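Local structure of protein A6 homolog (6BR8) at residues L215-Q220 with V235-F241; V91-I95 with L126-S130. The protein binds phospholipids within a largely helical fold and, as in related poxviruses, is probably essential for the transition from immature to mature virion. All coordinates share one frame; numbering follows the deposited sequence.

Interaction 2 (91-95 with 126-130) comes first along the chain, wholly ahead of interaction 1 (215-220 with 235-241), and the two have no contact with each other: their centres lie 26 Å apart and their nearest atoms about 12 Å. Each joins two helices of this C-terminal part of the A6 protein, 88-98 with 125-130 and 212-225 with 237-249. A small antiparallel sheet ties the two regions, since strand 101-103 follows helix 88-98 and pairs with strand 228-230, which lies between the helices of interaction 1. Both contacts back the lipid-binding interior: both helices of interaction 1 and helix 88-98 of interaction 2 touch bound phospholipid.

Interaction 1 of 2, residues L215-Q220 with V235-F241; sequences LISIVQ and VDIEFIF. With PGV ((1R)-2-{[{[(2S)-2,3-dihydroxypropyl]oxy}(hydroxy)phosphoryl]oxy}-1-[(palmitoyloxy)methyl]ethyl (11E)-octadec-11-enoate), chain F.
Gln220 and Ile237 meet where helix 212-225 packs against the start of helix 237-249, a helix-helix contact whose short axes approach to 9.9 Å at 124°. The Gln220 carboxamide bridges the turn leading into the second helix: OE1 accepts from Ile237 N at 3.0 Å, while NE2 donates to Val235 O at 3.1 Å. The Val235 oxygen lies nearly in the amide plane of Gln220, and the N-H points at it fairly straight (166°). The glutamine chain leaves with CG anti to the backbone N and then bends at chi2 (75°), which carries the amide across to the turn; a further bond from NE2 to Asp224 OD1 helps fix its rotation.

Beyond this polar end the contact is apolar. Ile237 CD1 packs on Val219 CG1 at 3.9 Å, and its CG2 reaches Ile216 CD1. Ile216 CD1 also comes obliquely to the Phe241 ring, 3.4 Å from CD2, whereas Leu215 CD2 stands at the ring's edge. One face of that ring carries the acyl chain of the phosphatidylglycerol, with C28 over its centre, so the same aromatic side chain joins the helix pair to bound lipid. Tyr208 of helix 197-210 touches both Leu215 and Phe241, and Val219 touches a phosphatidylethanolamine.

In the next shell, Asp236 is the N-cap of helix 237-249. Asp236 OD1 takes the Phe239 N-H at 2.9 Å, approached from well above the carboxylate plane.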
ATOM      1  N   LEU A 215      -1.872   5.230  17.292  1.00 53.95           N
ATOM      2  CA  LEU A 215      -1.734   4.469  16.054  1.00 58.05           C
ATOM      3  C   LEU A 215      -0.818   3.263  16.256  1.00 46.92           C
ATOM      4  O   LEU A 215      -1.117   2.149  15.821  1.00 50.51           O
ATOM      5  CB  LEU A 215      -1.207   5.357  14.932  1.00 50.83           C
ATOM      6  CG  LEU A 215      -0.984   4.508  13.683  1.00 43.31           C
ATOM      7  CD1 LEU A 215      -2.294   4.020  13.130  1.00 40.82           C
ATOM      8  CD2 LEU A 215      -0.209   5.335  12.668  1.00 57.22           C
ATOM      9  N   ILE A 216       0.329   3.488  16.892  1.00 50.45           N
ATOM     10  CA  ILE A 216       1.251   2.396  17.181  1.00 46.25           C
ATOM     11  C   ILE A 216       0.559   1.345  18.035  1.00 56.66           C
ATOM     12  O   ILE A 216       0.613   0.143  17.742  1.00 51.74           O
ATOM     13  CB  ILE A 216       2.499   2.943  17.881  1.00 44.58           C
ATOM     14  CG1 ILE A 216       3.235   3.913  16.953  1.00 54.18           C
ATOM     15  CG2 ILE A 216       3.392   1.783  18.428  1.00 44.04           C
ATOM     16  CD1 ILE A 216       3.933   3.249  15.802  1.00 54.74           C
ATOM     17  N   SER A 217      -0.079   1.783  19.122  1.00 44.07           N
ATOM     18  CA  SER A 217      -0.763   0.855  20.015  1.00 48.89           C
ATOM     19  C   SER A 217      -1.729  -0.036  19.256  1.00 55.39           C
ATOM     20  O   SER A 217      -1.648  -1.260  19.345  1.00 54.19           O
ATOM     21  CB  SER A 217      -1.523   1.619  21.080  1.00 40.68           C
ATOM     22  OG  SER A 217      -2.397   0.752  21.771  1.00 54.34           O
ATOM     23  N   ILE A 218      -2.645   0.572  18.490  1.00 52.97           N
ATOM     24  CA  ILE A 218      -3.610  -0.193  17.706  1.00 56.12           C
ATOM     25  C   ILE A 218      -2.904  -1.216  16.833  1.00 63.59           C
ATOM     26  O   ILE A 218      -3.222  -2.409  16.869  1.00 61.71           O
ATOM     27  CB  ILE A 218      -4.463   0.752  16.849  1.00 54.64           C
ATOM     28  CG1 ILE A 218      -5.537   1.426  17.702  1.00 57.27           C
ATOM     29  CG2 ILE A 218      -5.048  -0.001  15.661  1.00 57.24           C
ATOM     30  CD1 ILE A 218      -6.299   2.473  16.945  1.00 62.96           C
ATOM     31  N   VAL A 219      -1.949  -0.762  16.010  1.00 54.93           N
ATOM     32  CA  VAL A 219      -1.311  -1.701  15.100  1.00 46.88           C
ATOM     33  C   VAL A 219      -0.517  -2.758  15.868  1.00 56.47           C
ATOM     34  O   VAL A 219      -0.534  -3.941  15.507  1.00 49.94           O
ATOM     35  CB  VAL A 219      -0.464  -0.931  14.081  1.00 53.87           C
ATOM     36  CG1 VAL A 219       0.207  -1.878  13.097  1.00 59.16           C
ATOM     37  CG2 VAL A 219      -1.381   0.040  13.342  1.00 39.63           C
ATOM     38  N   GLN A 220       0.139  -2.374  16.966  1.00 48.83           N
ATOM     39  CA  GLN A 220       0.880  -3.363  17.735  1.00 48.83           C
ATOM     40  C   GLN A 220      -0.056  -4.404  18.326  1.00 58.10           C
ATOM     41  O   GLN A 220       0.296  -5.589  18.405  1.00 56.64           O
ATOM     42  CB  GLN A 220       1.686  -2.700  18.857  1.00 44.38           C
ATOM     43  CG  GLN A 220       2.484  -3.738  19.693  1.00 42.15           C
ATOM     44  CD  GLN A 220       3.702  -4.235  18.938  1.00 54.06           C
ATOM     45  OE1 GLN A 220       4.529  -3.443  18.505  1.00 56.14           O
ATOM     46  NE2 GLN A 220       3.799  -5.546  18.744  1.00 52.34           N
ATOM     47  N   VAL A 235       7.108  -8.790  16.448  1.00 69.90           N
ATOM     48  CA  VAL A 235       7.285  -7.654  15.563  1.00 67.20           C
ATOM     49  C   VAL A 235       7.232  -6.403  16.428  1.00 69.57           C
ATOM     50  O   VAL A 235       6.404  -6.307  17.345  1.00 64.35           O
ATOM     51  CB  VAL A 235       6.210  -7.674  14.458  1.00 66.91           C
ATOM     52  CG1 VAL A 235       6.270  -6.459  13.569  1.00 54.54           C
ATOM     53  CG2 VAL A 235       6.399  -8.908  13.595  1.00 76.09           C
ATOM     54  N   ASP A 236       8.157  -5.472  16.191  1.00 74.53           N
ATOM     55  CA  ASP A 236       8.216  -4.221  16.951  1.00 68.74           C
ATOM     56  C   ASP A 236       7.686  -3.094  16.055  1.00 59.97           C
ATOM     57  O   ASP A 236       8.419  -2.478  15.272  1.00 50.16           O
ATOM     58  CB  ASP A 236       9.641  -3.982  17.448  1.00 69.79           C
ATOM     59  CG  ASP A 236       9.760  -2.801  18.412  1.00 67.75           C
ATOM     60  OD1 ASP A 236       8.963  -1.837  18.319  1.00 70.92           O
ATOM     61  OD2 ASP A 236      10.691  -2.828  19.246  1.00 76.42           O
ATOM     62  N   ILE A 237       6.395  -2.798  16.203  1.00 51.20           N
ATOM     63  CA  ILE A 237       5.769  -1.787  15.360  1.00 46.42           C
ATOM     64  C   ILE A 237       6.446  -0.433  15.547  1.00 48.26           C
ATOM     65  O   ILE A 237       6.753   0.274  14.569  1.00 51.27           O
ATOM     66  CB  ILE A 237       4.263  -1.706  15.650  1.00 50.91           C
ATOM     67  CG1 ILE A 237       3.590  -3.035  15.321  1.00 49.37           C
ATOM     68  CG2 ILE A 237       3.636  -0.609  14.790  1.00 52.88           C
ATOM     69  CD1 ILE A 237       3.722  -3.395  13.808  1.00 52.60           C
ATOM     70  N   GLU A 238       6.637  -0.023  16.804  1.00 46.48           N
ATOM     71  CA  GLU A 238       7.288   1.257  17.079  1.00 58.23           C
ATOM     72  C   GLU A 238       8.611   1.347  16.327  1.00 56.84           C
ATOM     73  O   GLU A 238       8.850   2.295  15.573  1.00 55.30           O
ATOM     74  CB  GLU A 238       7.484   1.433  18.599  1.00 52.72           C
ATOM     75  CG  GLU A 238       8.381   2.602  19.075  1.00 51.34           C
ATOM     76  CD  GLU A 238       7.745   3.977  18.857  1.00 67.05           C
ATOM     77  OE1 GLU A 238       6.519   4.088  18.972  1.00 64.08           O
ATOM     78  OE2 GLU A 238       8.466   4.958  18.633  1.00 65.20           O
ATOM     79  N   PHE A 239       9.437   0.316  16.425  1.00 53.66           N
ATOM     80  CA  PHE A 239      10.722   0.360  15.738  1.00 53.04           C
ATOM     81  C   PHE A 239      10.567   0.419  14.217  1.00 60.55           C
ATOM     82  O   PHE A 239      11.309   1.139  13.541  1.00 56.69           O
ATOM     83  CB  PHE A 239      11.550  -0.845  16.125  1.00 48.75           C
ATOM     84  CG  PHE A 239      12.722  -1.031  15.252  1.00 65.13           C
ATOM     85  CD1 PHE A 239      13.864  -0.282  15.466  1.00 71.07           C
ATOM     86  CD2 PHE A 239      12.699  -1.953  14.221  1.00 65.47           C
ATOM     87  CE1 PHE A 239      14.973  -0.454  14.661  1.00 84.58           C
ATOM     88  CE2 PHE A 239      13.795  -2.128  13.424  1.00 76.54           C
ATOM     89  CZ  PHE A 239      14.935  -1.379  13.638  1.00 79.81           C
ATOM     90  N   ILE A 240       9.634  -0.347  13.652  1.00 54.17           N
ATOM     91  CA  ILE A 240       9.415  -0.274  12.214  1.00 48.78           C
ATOM     92  C   ILE A 240       8.997   1.130  11.806  1.00 58.82           C
ATOM     93  O   ILE A 240       9.467   1.669  10.790  1.00 53.77           O
ATOM     94  CB  ILE A 240       8.359  -1.304  11.781  1.00 54.68           C
ATOM     95  CG1 ILE A 240       8.913  -2.725  11.914  1.00 58.53           C
ATOM     96  CG2 ILE A 240       7.878  -0.977  10.344  1.00 56.70           C
ATOM     97  CD1 ILE A 240       7.887  -3.799  11.672  1.00 66.52           C
ATOM     98  N   PHE A 241       8.088   1.736  12.576  1.00 49.23           N
ATOM     99  CA  PHE A 241       7.544   3.039  12.198  1.00 48.41           C
ATOM    100  C   PHE A 241       8.604   4.130  12.344  1.00 48.92           C
ATOM    101  O   PHE A 241       8.745   5.000  11.470  1.00 42.60           O
ATOM    102  CB  PHE A 241       6.306   3.363  13.046  1.00 44.95           C
ATOM    103  CG  PHE A 241       5.010   2.850  12.463  1.00 52.54           C
ATOM    104  CD1 PHE A 241       4.919   1.567  11.962  1.00 60.06           C
ATOM    105  CD2 PHE A 241       3.889   3.646  12.421  1.00 51.49           C
ATOM    106  CE1 PHE A 241       3.736   1.080  11.421  1.00 50.57           C
ATOM    107  CE2 PHE A 241       2.692   3.164  11.884  1.00 58.07           C
ATOM    108  CZ  PHE A 241       2.625   1.860  11.383  1.00 43.64           C
TER
HETATM  109  C01 PGV F 404      10.000  14.236   9.031  1.00 90.32           C
HETATM  110  C02 PGV F 404       9.983  15.520   8.038  1.00100.12           C
HETATM  111  C03 PGV F 404       8.779  16.413   8.435  1.00106.70           C
HETATM  112  C04 PGV F 404       9.329  18.963  10.549  1.00 93.76           C
HETATM  113  C05 PGV F 404       9.738  17.779  11.475  1.00103.71           C
HETATM  114  C06 PGV F 404      10.374  18.325  12.816  1.00107.41           C
HETATM  115  O01 PGV F 404       9.830  15.033   6.722  1.00106.14           O
HETATM  116  O02 PGV F 404       7.805  14.098   6.814  1.00102.70           O
HETATM  117  O03 PGV F 404       9.237  14.513  10.211  1.00 83.27           O
HETATM  118  O04 PGV F 404       7.302  14.225  11.285  1.00 98.53           O
HETATM  119  O05 PGV F 404      10.736  17.084  10.751  1.00111.93           O
HETATM  120  O06 PGV F 404      11.322  19.335  12.493  1.00108.02           O
HETATM  121  O11 PGV F 404       8.701  17.602   7.693  1.00111.63           O
HETATM  122  O12 PGV F 404      10.243  19.066   9.488  1.00101.48           O
HETATM  123  O13 PGV F 404       9.171  20.146   7.400  1.00 90.18           O
HETATM  124  O14 PGV F 404      11.099  18.502   7.081  1.00 98.22           O
HETATM  125  C1  PGV F 404       8.563  14.867   6.215  1.00100.89           C
HETATM  126  C2  PGV F 404       8.106  15.604   4.956  1.00 94.52           C
HETATM  127  C3  PGV F 404       7.132  14.812   4.078  1.00 89.01           C
HETATM  128  C4  PGV F 404       5.754  14.586   4.746  1.00 90.97           C
HETATM  129  C5  PGV F 404       4.912  13.524   4.029  1.00 84.18           C
HETATM  130  C6  PGV F 404       4.604  12.344   4.942  1.00 85.08           C
HETATM  131  C7  PGV F 404       4.239  11.066   4.176  1.00 83.79           C
HETATM  132  C8  PGV F 404       3.356  11.293   2.925  1.00 87.02           C
HETATM  133  C9  PGV F 404       3.055   9.959   2.172  1.00 87.49           C
HETATM  134  C10 PGV F 404       3.594   8.720   2.935  1.00 88.17           C
HETATM  135  C19 PGV F 404       8.079  13.799  10.431  1.00 86.59           C
HETATM  136  C20 PGV F 404       7.726  12.548   9.671  1.00 80.35           C
HETATM  137  C21 PGV F 404       6.364  11.954  10.112  1.00 77.71           C
HETATM  138  C22 PGV F 404       6.543  10.479  10.449  1.00 78.21           C
HETATM  139  C23 PGV F 404       5.593   9.540   9.689  1.00 75.85           C
HETATM  140  C24 PGV F 404       5.961   8.083   9.969  1.00 75.61           C
HETATM  141  C25 PGV F 404       5.318   7.110   8.986  1.00 75.64           C
HETATM  142  C26 PGV F 404       5.136   5.711   9.574  1.00 75.69           C
HETATM  143  C27 PGV F 404       4.132   4.844   8.770  1.00 77.76           C
HETATM  144  C28 PGV F 404       4.522   3.349   8.775  1.00 84.82           C
HETATM  145  C29 PGV F 404       3.753   2.475   7.745  1.00 89.59           C
HETATM  146  C30 PGV F 404       4.584   1.238   7.286  1.00 89.15           C
HETATM  147  C31 PGV F 404       3.756  -0.038   6.952  1.00 89.67           C
HETATM  148  C32 PGV F 404       4.353  -1.326   7.601  1.00 84.62           C
HETATM  149  C33 PGV F 404       3.507  -1.902   8.768  1.00 76.58           C
HETATM  150  C34 PGV F 404       4.385  -2.590   9.830  1.00 78.46           C
HETATM  151  O   HOH W   1       6.006  -1.604  19.144  1.00 66.12           O

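Interaction 2 of 2, residues V91-I95 with L126-S130. With 6OU ([(2~{R})-1-[2-azanylethoxy(oxidanyl)phosphoryl]oxy-3-hexadecanoyloxy-propan-2-yl] (~{Z})-octadec-9-enoate), chain D.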
ATOM      1  N   VAL A  91      14.259  -6.275  -4.574  1.00 67.19           N
ATOM      2  CA  VAL A  91      12.965  -6.936  -4.689  1.00 58.88           C
ATOM      3  C   VAL A  91      13.095  -8.382  -4.234  1.00 68.53           C
ATOM      4  O   VAL A  91      12.277  -8.849  -3.438  1.00 66.36           O
ATOM      5  CB  VAL A  91      12.403  -6.850  -6.122  1.00 67.14           C
ATOM      6  CG1 VAL A  91      11.048  -7.546  -6.177  1.00 74.99           C
ATOM      7  CG2 VAL A  91      12.203  -5.410  -6.523  1.00 60.40           C
ATOM      8  N   ILE A  92      14.144  -9.080  -4.698  1.00 83.16           N
ATOM      9  CA  ILE A  92      14.380 -10.474  -4.303  1.00 76.49           C
ATOM     10  C   ILE A  92      14.598 -10.571  -2.800  1.00 78.81           C
ATOM     11  O   ILE A  92      14.024 -11.436  -2.115  1.00 77.23           O
ATOM     12  CB  ILE A  92      15.590 -11.052  -5.063  1.00 79.94           C
ATOM     13  CG1 ILE A  92      15.304 -11.155  -6.548  1.00 81.88           C
ATOM     14  CG2 ILE A  92      15.976 -12.436  -4.536  1.00 72.86           C
ATOM     15  CD1 ILE A  92      16.498 -11.455  -7.355  1.00 93.24           C
ATOM     16  N   PHE A  93      15.466  -9.704  -2.273  1.00 66.41           N
ATOM     17  CA  PHE A  93      15.716  -9.679  -0.839  1.00 59.96           C
ATOM     18  C   PHE A  93      14.422  -9.447  -0.071  1.00 57.86           C
ATOM     19  O   PHE A  93      14.163 -10.103   0.944  1.00 64.64           O
ATOM     20  CB  PHE A  93      16.740  -8.597  -0.516  1.00 65.23           C
ATOM     21  CG  PHE A  93      17.039  -8.460   0.937  1.00 77.07           C
ATOM     22  CD1 PHE A  93      17.983  -9.268   1.536  1.00 85.83           C
ATOM     23  CD2 PHE A  93      16.375  -7.525   1.707  1.00 82.85           C
ATOM     24  CE1 PHE A  93      18.262  -9.144   2.876  1.00 92.68           C
ATOM     25  CE2 PHE A  93      16.652  -7.393   3.044  1.00 80.08           C
ATOM     26  CZ  PHE A  93      17.595  -8.202   3.631  1.00 91.52           C
ATOM     27  N   GLY A  94      13.577  -8.551  -0.567  1.00 51.93           N
ATOM     28  CA  GLY A  94      12.345  -8.249   0.138  1.00 66.84           C
ATOM     29  C   GLY A  94      11.329  -9.372   0.085  1.00 57.70           C
ATOM     30  O   GLY A  94      10.518  -9.528   1.001  1.00 62.77           O
ATOM     31  N   ILE A  95      11.339 -10.159  -0.989  1.00 53.61           N
ATOM     32  CA  ILE A  95      10.468 -11.322  -1.028  1.00 51.34           C
ATOM     33  C   ILE A  95      10.963 -12.366  -0.044  1.00 65.70           C
ATOM     34  O   ILE A  95      10.174 -12.959   0.706  1.00 75.77           O
ATOM     35  CB  ILE A  95      10.395 -11.876  -2.459  1.00 52.95           C
ATOM     36  CG1 ILE A  95       9.596 -10.949  -3.358  1.00 64.42           C
ATOM     37  CG2 ILE A  95       9.766 -13.231  -2.477  1.00 61.64           C
ATOM     38  CD1 ILE A  95       9.528 -11.464  -4.778  1.00 71.68           C
ATOM     39  N   LEU A 126      10.112 -11.902 -11.236  1.00 78.75           N
ATOM     40  CA  LEU A 126      11.004 -11.756 -10.091  1.00 64.68           C
ATOM     41  C   LEU A 126      10.542 -12.573  -8.898  1.00 70.69           C
ATOM     42  O   LEU A 126      11.337 -12.820  -7.987  1.00 74.11           O
ATOM     43  CB  LEU A 126      11.151 -10.286  -9.689  1.00 63.81           C
ATOM     44  CG  LEU A 126      11.951  -9.394 -10.637  1.00 73.61           C
ATOM     45  CD1 LEU A 126      12.376  -8.088  -9.988  1.00 85.07           C
ATOM     46  CD2 LEU A 126      13.169 -10.135 -11.161  1.00 61.87           C
ATOM     47  N   PHE A 127       9.289 -13.019  -8.875  1.00 72.10           N
ATOM     48  CA  PHE A 127       8.926 -13.957  -7.824  1.00 79.30           C
ATOM     49  C   PHE A 127       9.502 -15.340  -8.096  1.00 82.34           C
ATOM     50  O   PHE A 127       9.877 -16.053  -7.160  1.00 78.20           O
ATOM     51  CB  PHE A 127       7.413 -14.047  -7.665  1.00 81.92           C
ATOM     52  CG  PHE A 127       6.992 -15.085  -6.665  1.00 87.51           C
ATOM     53  CD1 PHE A 127       6.859 -14.759  -5.326  1.00 85.04           C
ATOM     54  CD2 PHE A 127       6.768 -16.391  -7.057  1.00 78.64           C
ATOM     55  CE1 PHE A 127       6.490 -15.707  -4.401  1.00 79.14           C
ATOM     56  CE2 PHE A 127       6.407 -17.354  -6.133  1.00 83.26           C
ATOM     57  CZ  PHE A 127       6.267 -17.014  -4.801  1.00 83.69           C
ATOM     58  N   GLN A 128       9.559 -15.745  -9.365  1.00 85.05           N
ATOM     59  CA  GLN A 128      10.164 -17.032  -9.683  1.00 90.55           C
ATOM     60  C   GLN A 128      11.661 -16.995  -9.420  1.00 91.35           C
ATOM     61  O   GLN A 128      12.245 -17.984  -8.962  1.00 85.44           O
ATOM     62  CB  GLN A 128       9.867 -17.405 -11.137  1.00 90.76           C
ATOM     63  CG  GLN A 128       8.435 -17.834 -11.375  1.00 88.60           C
ATOM     64  CD  GLN A 128       8.032 -19.012 -10.502  1.00 91.44           C
ATOM     65  OE1 GLN A 128       6.999 -18.981  -9.834  1.00 87.53           O
ATOM     66  NE2 GLN A 128       8.846 -20.061 -10.509  1.00 92.23           N
ATOM     67  N   THR A 129      12.287 -15.846  -9.687  1.00 92.52           N
ATOM     68  CA  THR A 129      13.720 -15.670  -9.471  1.00 94.24           C
ATOM     69  C   THR A 129      14.095 -15.840  -8.005  1.00 99.94           C
ATOM     70  O   THR A 129      15.216 -16.266  -7.699  1.00 96.95           O
ATOM     71  CB  THR A 129      14.131 -14.283  -9.980  1.00 91.20           C
ATOM     72  OG1 THR A 129      13.696 -14.131 -11.335  1.00 95.34           O
ATOM     73  CG2 THR A 129      15.632 -14.066  -9.910  1.00 73.31           C
ATOM     74  N   SER A 130      13.171 -15.518  -7.089  1.00 96.14           N
ATOM     75  CA  SER A 130      13.467 -15.585  -5.661  1.00 90.91           C
ATOM     76  C   SER A 130      13.589 -17.019  -5.175  1.00 87.06           C
ATOM     77  O   SER A 130      14.299 -17.280  -4.197  1.00 91.38           O
ATOM     78  CB  SER A 130      12.392 -14.847  -4.864  1.00 97.52           C
ATOM     79  OG  SER A 130      11.150 -15.519  -4.935  1.00105.87           O
TER
HETATM   80  C05 6OU D 402       7.182  -6.984  -2.622  1.00 96.72           C
HETATM   81  C06 6OU D 402       8.305  -7.326  -1.655  1.00 91.22           C
HETATM   82  C07 6OU D 402       7.859  -7.202  -0.206  1.00 91.67           C
HETATM   83  C08 6OU D 402       8.993  -6.692   0.673  1.00 96.54           C
HETATM   84  C09 6OU D 402       8.477  -5.764   1.766  1.00 98.94           C
HETATM   85  C10 6OU D 402       8.072  -6.513   3.031  1.00 93.23           C
HETATM   86  C11 6OU D 402       9.196  -7.415   3.516  1.00 93.73           C
HETATM   87  C12 6OU D 402      10.429  -6.632   3.952  1.00 94.41           C
HETATM   88  C13 6OU D 402      10.594  -6.709   5.464  1.00100.47           C
HETATM   89  C14 6OU D 402      11.858  -6.030   5.976  1.00 99.86           C
HETATM   90  C15 6OU D 402      13.141  -6.771   5.607  1.00100.68           C
HETATM   91  C16 6OU D 402      14.391  -6.095   6.175  1.00106.67           C
HETATM   92  O17 6OU D 402      15.255  -6.730   6.680  1.00106.13           O
HETATM   93  O18 6OU D 402      14.525  -4.709   6.088  1.00110.71           O
HETATM   94  C19 6OU D 402      14.433  -4.257   4.770  1.00116.17           C
HETATM   95  C20 6OU D 402      15.776  -3.728   4.271  1.00119.12           C
HETATM   96  C21 6OU D 402      16.736  -3.481   5.443  1.00109.82           C
HETATM   97  O22 6OU D 402      17.158  -4.769   5.803  1.00110.32           O
HETATM   98  O24 6OU D 402      18.404  -6.311   7.431  1.00100.43           O
HETATM   99  O25 6OU D 402      18.890  -3.881   7.479  1.00107.51           O
HETATM  100  O26 6OU D 402      19.827  -5.328   5.536  1.00113.79           O
HETATM  101  C27 6OU D 402      19.768  -4.866   4.211  1.00110.79           C
HETATM  102  C28 6OU D 402      20.318  -3.439   4.172  1.00109.02           C
HETATM  103  O30 6OU D 402      15.598  -2.633   3.391  1.00132.77           O
HETATM  104  C31 6OU D 402      15.076  -1.379   3.784  1.00124.70           C
HETATM  105  O32 6OU D 402      15.810  -0.451   3.852  1.00129.14           O
HETATM  106  C33 6OU D 402      13.586  -1.143   4.058  1.00109.53           C
HETATM  107  C34 6OU D 402      12.692  -1.796   3.010  1.00104.01           C
HETATM  108  C35 6OU D 402      11.583  -0.867   2.545  1.00100.97           C
HETATM  109  C36 6OU D 402      10.321  -1.037   3.379  1.00105.46           C
HETATM  110  C37 6OU D 402       9.059  -0.956   2.520  1.00110.65           C
HETATM  111  C38 6OU D 402       8.872  -2.163   1.601  1.00105.77           C
HETATM  112  C39 6OU D 402       8.094  -1.830   0.328  1.00103.84           C
HETATM  113  C40 6OU D 402       6.580  -1.958   0.489  1.00 97.65           C
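Ile95 reaches from helix 88-98 toward helix 125-130, and its two branches meet different parts of the facing turn. From CB, which points toward the other segment, one branch goes to the Ser130 side chain: Ile95 CG2 lies 3.6 Å from Ser130 OG and 3.9 Å from Ser130 CB. The other branch runs through CG1, anti to the carbonyl carbon (chi1 -71°), and stays extended to CD1 (chi2 179°). Ile95 CD1 settles against the backbone, 3.9 Å from Leu126 O and 4.0 Å from Phe127 CA, and approaches the Phe127 ring obliquely.

Ser130 OG donates to Phe127 O at 2.6 Å within its own turn and has a weak bond with Val132 N. One turn back along helix 88-98, Val91 lies against Leu126 CD1, their side chains crossing at about a right angle. Ile92 closes the more exposed flank with CD1 against Thr129 CG2 at 3.8 Å; the Thr129 hydroxyl turns to Ile125 O instead. No hydrogen bond joins the two segments, so they are held together by van der Waals packing.

The axes of the short segments approach to 9.2 Å and cross at -64°. Val91, Ile92 and Ile95 meet helix 125-130 while Phe93 and Gly94 meet bound phosphatidylethanolamine, Gly94 O lying 3.2 Å from its C08, so helix 88-98 sits between the two. Val132 of the following loop touches both Ile95 and Phe127, and Phe137 of helix 134-154 packs edge-to-face with Phe127, while helix 88-98 runs on toward strand 101-103.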